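PDB 2C1D: SOXA, which forms the diheme subunit of the SoxAX cytochrome complex, which oxidatively joins thiosulfate to a cysteine of the sulfur carrier protein SoxYZ. Local coordinates for residues Q201-M215 against R251-H264. Sequence-based numbering, arbitrary orientation.
Sequences QINGFPTYRLKDSGM and RGNGLSVEGVSVRH. With HEC (heme c), chain J.
T207 and S261 sit side by side in a short parallel pairing of strands 207-209 and 261-263, their hydroxyl oxygens OG1 and OG 2.9 Å apart. A short hydroxyl suits this buried place because it reaches a backbone oxygen between closely spaced strands. With its OG set between backbone N and carbonyl carbon (chi1 76°), S261 donates to G204 O at 2.9 Å, approaching from above the carbonyl plane, while threonine adds a methyl, T207 CG2, that packs on the aliphatic part of R263. G204, with no side chain, lets E258 CB pack on its CA at 3.8 Å, with S261 OG and R263 NH1 close by. Straight backbone bonds, Y208 N to S261 O and R263 N to Y208 O, lock the register, and L210 N to R263 O carries the ladder on; beyond G204, E258 N binds N203 O.

R263 is the polar centre of the buried end. Bent at chi2 (-77°), it brings NE within 3.0 Å of the heme propionate oxygen O1A, while NH1 reaches E258 OE1 at 2.9 Å and NH2 bonds to V262 O, all near the guanidinium plane; S261 OG lies over one face. A long, planar cation with several N-H groups suits this junction, and E50 and S37 secure R263 NH2 and E258 OE2 respectively.

At the solvent side the terminal carboxylate is still gripped: R209 NE meets H264 O in plane on a lone pair, at 2.9 Å, and K211 N donates to H264 OXT at 2.9 Å. It is the exposed H264 ring that is lightly held, beside R209 NH2 and K211 CB. R209 also touches R221, the probable substrate-binding arginine.

Chemically, the contact joins the C-terminal strand to a heme propionate through R263, whose cation, shared among propionate, E258 and E50, would probably offset part of their negative charge, while R209 probably helps to neutralise the terminal carboxylate.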
loop_
_atom_site.group_PDB
_atom_site.type_symbol
_atom_site.label_atom_id
_atom_site.label_comp_id
_atom_site.label_asym_id
_atom_site.label_seq_id
_atom_site.Cartn_x
_atom_site.Cartn_y
_atom_site.Cartn_z
ATOM N N GLN A 201 6.369 2.501 -4.017
ATOM C CA GLN A 201 6.497 3.121 -5.325
ATOM C C GLN A 201 5.680 2.337 -6.357
ATOM O O GLN A 201 5.445 1.139 -6.185
ATOM C CB GLN A 201 7.971 3.212 -5.744
ATOM C CG GLN A 201 8.946 3.892 -4.714
ATOM C CD GLN A 201 8.940 5.412 -4.767
ATOM O OE1 GLN A 201 8.037 5.997 -5.360
ATOM N NE2 GLN A 201 9.955 6.066 -4.140
ATOM N N ILE A 202 5.283 3.023 -7.422
ATOM C CA ILE A 202 4.521 2.428 -8.523
ATOM C C ILE A 202 5.263 2.463 -9.855
ATOM O O ILE A 202 4.673 2.184 -10.886
ATOM C CB ILE A 202 3.088 3.051 -8.674
ATOM C CG1 ILE A 202 3.116 4.530 -9.047
ATOM C CG2 ILE A 202 2.294 2.875 -7.392
ATOM C CD1 ILE A 202 1.741 5.069 -9.379
ATOM N N ASN A 203 6.569 2.730 -9.835
ATOM C CA ASN A 203 7.359 2.689 -11.067
ATOM C C ASN A 203 7.416 1.298 -11.707
ATOM O O ASN A 203 7.784 1.177 -12.872
ATOM C CB ASN A 203 8.787 3.180 -10.840
ATOM C CG ASN A 203 9.625 2.187 -10.065
ATOM O OD1 ASN A 203 10.650 1.646 -10.569
ATOM N ND2 ASN A 203 9.224 1.938 -8.844
ATOM N N GLY A 204 7.072 0.271 -10.942
ATOM C CA GLY A 204 7.101 -1.109 -11.392
ATOM C C GLY A 204 5.763 -1.667 -11.884
ATOM O O GLY A 204 5.713 -2.799 -12.358
ATOM N N PHE A 205 4.683 -0.891 -11.780
ATOM C CA PHE A 205 3.354 -1.366 -12.188
ATOM C C PHE A 205 3.174 -1.232 -13.705
ATOM O O PHE A 205 3.822 -0.388 -14.329
ATOM C CB PHE A 205 2.249 -0.602 -11.434
ATOM C CG PHE A 205 2.009 -1.122 -10.036
ATOM C CD1 PHE A 205 2.866 -0.792 -9.012
ATOM C CD2 PHE A 205 0.920 -1.914 -9.751
ATOM C CE1 PHE A 205 2.671 -1.265 -7.726
ATOM C CE2 PHE A 205 0.712 -2.409 -8.467
ATOM C CZ PHE A 205 1.617 -2.059 -7.440
ATOM N N PRO A 206 2.330 -2.053 -14.328
ATOM C CA PRO A 206 1.609 -3.161 -13.697
ATOM C C PRO A 206 2.523 -4.305 -13.216
ATOM O O PRO A 206 3.591 -4.554 -13.788
ATOM C CB PRO A 206 0.667 -3.675 -14.827
ATOM C CG PRO A 206 0.729 -2.662 -15.922
ATOM C CD PRO A 206 2.020 -1.924 -15.762
ATOM N N THR A 207 2.059 -4.994 -12.182
ATOM C CA THR A 207 2.866 -5.886 -11.353
ATOM C C THR A 207 2.280 -7.267 -11.244
ATOM O O THR A 207 1.079 -7.424 -11.037
ATOM C CB THR A 207 2.955 -5.275 -9.966
ATOM O OG1 THR A 207 3.714 -4.054 -10.058
ATOM C CG2 THR A 207 3.706 -6.170 -9.004
ATOM N N TYR A 208 3.119 -8.285 -11.385
ATOM C CA TYR A 208 2.645 -9.644 -11.179
ATOM C C TYR A 208 2.865 -9.925 -9.700
ATOM O O TYR A 208 3.992 -9.849 -9.228
ATOM C CB TYR A 208 3.436 -10.611 -12.045
ATOM C CG TYR A 208 3.005 -12.051 -11.919
ATOM C CD1 TYR A 208 3.596 -12.879 -10.974
ATOM C CD2 TYR A 208 2.035 -12.587 -12.741
ATOM C CE1 TYR A 208 3.223 -14.211 -10.843
ATOM C CE2 TYR A 208 1.655 -13.928 -12.622
ATOM C CZ TYR A 208 2.259 -14.727 -11.660
ATOM O OH TYR A 208 1.946 -16.049 -11.536
ATOM N N ARG A 209 1.787 -10.156 -8.961
ATOM C CA ARG A 209 1.895 -10.526 -7.550
ATOM C C ARG A 209 1.923 -12.059 -7.387
ATOM O O ARG A 209 0.988 -12.747 -7.790
ATOM C CB ARG A 209 0.719 -9.943 -6.772
ATOM C CG ARG A 209 0.780 -8.426 -6.609
ATOM C CD ARG A 209 -0.084 -7.897 -5.495
ATOM N NE ARG A 209 0.380 -8.433 -4.227
ATOM C CZ ARG A 209 -0.242 -8.309 -3.076
ATOM N NH1 ARG A 209 -1.377 -7.617 -2.993
ATOM N NH2 ARG A 209 0.290 -8.872 -2.002
ATOM N N LEU A 210 2.983 -12.589 -6.790
ATOM C CA LEU A 210 3.107 -14.051 -6.629
ATOM C C LEU A 210 1.938 -14.675 -5.842
ATOM O O LEU A 210 1.514 -15.805 -6.134
ATOM C CB LEU A 210 4.453 -14.425 -6.008
ATOM C CG LEU A 210 5.642 -14.201 -6.947
ATOM C CD1 LEU A 210 6.935 -14.132 -6.161
ATOM C CD2 LEU A 210 5.696 -15.304 -7.994
ATOM N N LYS A 211 1.434 -13.933 -4.859
ATOM C CA LYS A 211 0.252 -14.303 -4.056
ATOM C C LYS A 211 -0.972 -14.635 -4.928
ATOM O O LYS A 211 -1.691 -15.598 -4.672
ATOM C CB LYS A 211 -0.100 -13.123 -3.120
ATOM C CG LYS A 211 -1.534 -13.097 -2.581
ATOM C CD LYS A 211 -1.900 -11.773 -1.889
ATOM C CE LYS A 211 -3.440 -11.578 -1.782
ATOM N NZ LYS A 211 -3.955 -10.456 -2.633
ATOM N N ASP A 212 -1.231 -13.790 -5.915
ATOM C CA ASP A 212 -2.455 -13.843 -6.703
ATOM C C ASP A 212 -2.269 -14.621 -8.011
ATOM O O ASP A 212 -3.253 -14.902 -8.710
ATOM C CB ASP A 212 -2.896 -12.426 -7.069
ATOM C CG ASP A 212 -3.305 -11.594 -5.869
ATOM O OD1 ASP A 212 -3.969 -12.115 -4.941
ATOM O OD2 ASP A 212 -3.009 -10.381 -5.789
ATOM N N SER A 213 -1.020 -14.908 -8.370
ATOM C CA SER A 213 -0.711 -15.490 -9.675
ATOM C C SER A 213 -1.291 -14.666 -10.833
ATOM O O SER A 213 -1.808 -15.214 -11.809
ATOM C CB SER A 213 -1.247 -16.926 -9.724
ATOM O OG SER A 213 -0.650 -17.707 -8.716
ATOM N N GLY A 214 -1.200 -13.337 -10.738
ATOM C CA GLY A 214 -1.759 -12.493 -11.797
ATOM C C GLY A 214 -1.322 -11.051 -11.724
ATOM O O GLY A 214 -0.664 -10.645 -10.772
ATOM N N MET A 215 -1.718 -10.262 -12.714
ATOM C CA MET A 215 -1.326 -8.850 -12.763
ATOM C C MET A 215 -2.230 -8.001 -11.859
ATOM O O MET A 215 -3.396 -8.327 -11.609
ATOM C CB MET A 215 -1.384 -8.322 -14.196
ATOM C CG MET A 215 -0.545 -9.077 -15.217
ATOM S SD MET A 215 1.168 -9.170 -14.795
ATOM C CE MET A 215 1.689 -7.340 -14.633
ATOM N N ARG A 251 6.558 10.453 -6.768
ATOM C CA ARG A 251 7.490 10.094 -5.704
ATOM C C ARG A 251 8.628 9.193 -6.202
ATOM O O ARG A 251 9.673 9.104 -5.564
ATOM C CB ARG A 251 6.789 9.435 -4.513
ATOM C CG ARG A 251 5.823 10.363 -3.758
ATOM C CD ARG A 251 4.967 9.611 -2.749
ATOM N NE ARG A 251 5.749 9.181 -1.609
ATOM C CZ ARG A 251 6.019 9.948 -0.558
ATOM N NH1 ARG A 251 5.532 11.185 -0.466
ATOM N NH2 ARG A 251 6.735 9.448 0.436
ATOM N N GLY A 252 8.440 8.547 -7.345
ATOM C CA GLY A 252 9.502 7.757 -7.945
ATOM C C GLY A 252 10.116 8.362 -9.185
ATOM O O GLY A 252 10.769 7.652 -9.943
ATOM N N ASN A 253 9.926 9.661 -9.412
ATOM C CA ASN A 253 10.586 10.358 -10.526
ATOM C C ASN A 253 12.089 10.125 -10.474
ATOM O O ASN A 253 12.728 10.355 -9.425
ATOM C CB ASN A 253 10.305 11.862 -10.462
ATOM C CG ASN A 253 9.024 12.247 -11.149
ATOM O OD1 ASN A 253 8.435 11.440 -11.870
ATOM N ND2 ASN A 253 8.602 13.505 -10.967
ATOM N N GLY A 254 12.648 9.631 -11.581
ATOM C CA GLY A 254 14.068 9.315 -11.666
ATOM C C GLY A 254 14.332 7.824 -11.701
ATOM O O GLY A 254 15.280 7.369 -12.343
ATOM N N LEU A 255 13.513 7.044 -11.001
ATOM C CA LEU A 255 13.567 5.591 -11.146
ATOM C C LEU A 255 13.121 5.216 -12.560
ATOM O O LEU A 255 12.347 5.950 -13.191
ATOM C CB LEU A 255 12.668 4.903 -10.115
ATOM C CG LEU A 255 13.063 5.060 -8.648
ATOM C CD1 LEU A 255 11.904 4.685 -7.753
ATOM C CD2 LEU A 255 14.291 4.224 -8.310
ATOM N N SER A 256 13.584 4.077 -13.058
ATOM C CA SER A 256 13.126 3.589 -14.340
ATOM C C SER A 256 11.738 2.947 -14.264
ATOM O O SER A 256 11.331 2.291 -13.287
ATOM C CB SER A 256 14.088 2.550 -14.950
ATOM O OG SER A 256 15.413 3.041 -15.096
ATOM N N VAL A 257 11.026 3.089 -15.355
ATOM C CA VAL A 257 9.893 2.249 -15.615
ATOM C C VAL A 257 10.415 0.810 -15.703
ATOM O O VAL A 257 11.239 0.507 -16.557
ATOM C CB VAL A 257 9.222 2.652 -16.931
ATOM C CG1 VAL A 257 8.133 1.699 -17.265
ATOM C CG2 VAL A 257 8.639 4.052 -16.825
ATOM N N GLU A 258 9.919 -0.076 -14.849
ATOM C CA GLU A 258 10.348 -1.480 -14.871
ATOM C C GLU A 258 9.704 -2.277 -16.010
ATOM O O GLU A 258 10.251 -3.308 -16.422
ATOM C CB GLU A 258 10.122 -2.133 -13.498
ATOM C CG GLU A 258 11.015 -1.467 -12.446
ATOM C CD GLU A 258 10.908 -2.006 -11.031
ATOM O OE1 GLU A 258 10.530 -3.175 -10.803
ATOM O OE2 GLU A 258 11.266 -1.239 -10.107
ATOM N N GLY A 259 8.597 -1.768 -16.550
ATOM C CA GLY A 259 7.796 -2.465 -17.548
ATOM C C GLY A 259 6.715 -3.244 -16.854
ATOM O O GLY A 259 5.635 -2.729 -16.620
ATOM N N VAL A 260 7.008 -4.496 -16.519
ATOM C CA VAL A 260 6.133 -5.290 -15.664
ATOM C C VAL A 260 6.979 -5.939 -14.582
ATOM O O VAL A 260 7.887 -6.725 -14.873
ATOM C CB VAL A 260 5.314 -6.389 -16.430
ATOM C CG1 VAL A 260 4.121 -5.789 -17.159
ATOM C CG2 VAL A 260 6.199 -7.218 -17.379
ATOM N N SER A 261 6.707 -5.580 -13.329
ATOM C CA SER A 261 7.553 -5.984 -12.228
ATOM C C SER A 261 7.018 -7.256 -11.593
ATOM O O SER A 261 5.915 -7.685 -11.905
ATOM C CB SER A 261 7.664 -4.870 -11.188
ATOM O OG SER A 261 6.504 -4.776 -10.409
ATOM N N VAL A 262 7.832 -7.881 -10.745
ATOM C CA VAL A 262 7.387 -9.037 -9.944
ATOM C C VAL A 262 7.558 -8.722 -8.465
ATOM O O VAL A 262 8.624 -8.273 -8.035
ATOM C CB VAL A 262 8.178 -10.324 -10.282
ATOM C CG1 VAL A 262 7.634 -11.507 -9.510
ATOM C CG2 VAL A 262 8.110 -10.597 -11.798
ATOM N N ARG A 263 6.493 -8.945 -7.709
ATOM C CA ARG A 263 6.460 -8.694 -6.260
ATOM C C ARG A 263 5.733 -9.868 -5.585
ATOM O O ARG A 263 5.186 -10.727 -6.292
ATOM C CB ARG A 263 5.722 -7.367 -5.993
ATOM C CG ARG A 263 6.361 -6.152 -6.655
ATOM C CD ARG A 263 7.599 -5.649 -5.955
ATOM N NE ARG A 263 8.120 -4.440 -6.581
ATOM C CZ ARG A 263 8.956 -4.422 -7.613
ATOM N NH1 ARG A 263 9.319 -3.257 -8.122
ATOM N NH2 ARG A 263 9.426 -5.554 -8.142
ATOM N N HIS A 264 5.730 -9.931 -4.245
ATOM C CA HIS A 264 4.900 -10.920 -3.505
ATOM C C HIS A 264 3.427 -10.586 -3.716
ATOM O O HIS A 264 3.009 -9.440 -3.780
ATOM C CB HIS A 264 5.243 -10.971 -1.989
ATOM C CG HIS A 264 4.199 -11.644 -1.118
ATOM N ND1 HIS A 264 4.534 -12.489 -0.074
ATOM C CD2 HIS A 264 2.839 -11.540 -1.080
ATOM C CE1 HIS A 264 3.432 -12.900 0.539
ATOM N NE2 HIS A 264 2.389 -12.343 -0.054
ATOM O OXT HIS A 264 2.563 -11.442 -3.846
HETATM FE FE HEC J . 1.069 0.046 0.943
HETATM C CHA HEC J . 2.708 -2.373 -0.828
HETATM C CHB HEC J . 0.966 1.967 -1.938
HETATM C CHC HEC J . -0.686 2.405 2.602
HETATM C CHD HEC J . 1.615 -1.608 3.859
HETATM N NA HEC J . 1.734 -0.174 -1.037
HETATM C C1A HEC J . 2.388 -1.260 -1.540
HETATM C C2A HEC J . 2.687 -1.007 -2.923
HETATM C C3A HEC J . 2.189 0.212 -3.224
HETATM C C4A HEC J . 1.590 0.754 -2.038
HETATM C CMA HEC J . 2.225 0.936 -4.568
HETATM C CAA HEC J . 3.436 -1.962 -3.885
HETATM C CBA HEC J . 4.900 -1.504 -4.000
HETATM C CGA HEC J . 5.673 -2.364 -4.994
HETATM O O1A HEC J . 6.882 -2.096 -5.179
HETATM O O2A HEC J . 5.095 -3.334 -5.588
HETATM N NB HEC J . 0.305 1.806 0.440
HETATM C C1B HEC J . 0.313 2.416 -0.804
HETATM C C2B HEC J . -0.523 3.575 -0.748
HETATM C C3B HEC J . -0.965 3.710 0.497
HETATM C C4B HEC J . -0.482 2.589 1.253
HETATM C CMB HEC J . -0.743 4.538 -1.917
HETATM C CAB HEC J . -1.896 4.825 1.021
HETATM C CBB HEC J . -3.091 4.822 0.354
HETATM N NC HEC J . 0.562 0.349 2.902
HETATM C C1C HEC J . -0.148 1.408 3.374
HETATM C C2C HEC J . -0.339 1.248 4.803
HETATM C C3C HEC J . 0.308 0.125 5.168
HETATM C C4C HEC J . 0.886 -0.436 3.953
HETATM C CMC HEC J . -1.133 2.273 5.643
HETATM C CAC HEC J . 0.513 -0.586 6.550
HETATM C CBC HEC J . -0.439 -0.725 7.484
HETATM N ND HEC J . 1.977 -1.675 1.426
HETATM C C1D HEC J . 2.084 -2.188 2.722
HETATM C C2D HEC J . 2.772 -3.463 2.686
HETATM C C3D HEC J . 3.094 -3.697 1.230
HETATM C C4D HEC J . 2.571 -2.546 0.530
HETATM C CMD HEC J . 3.114 -4.400 3.860
HETATM C CAD HEC J . 3.871 -4.885 0.613
HETATM C CBD HEC J . 5.371 -4.657 0.879
HETATM C CGD HEC J . 5.947 -3.516 0.064
HETATM O O1D HEC J . 5.999 -2.350 0.514
HETATM O O2D HEC J . 6.384 -3.732 -1.069
HETATM O O HOH W 1 6.473 6.580 -2.509
#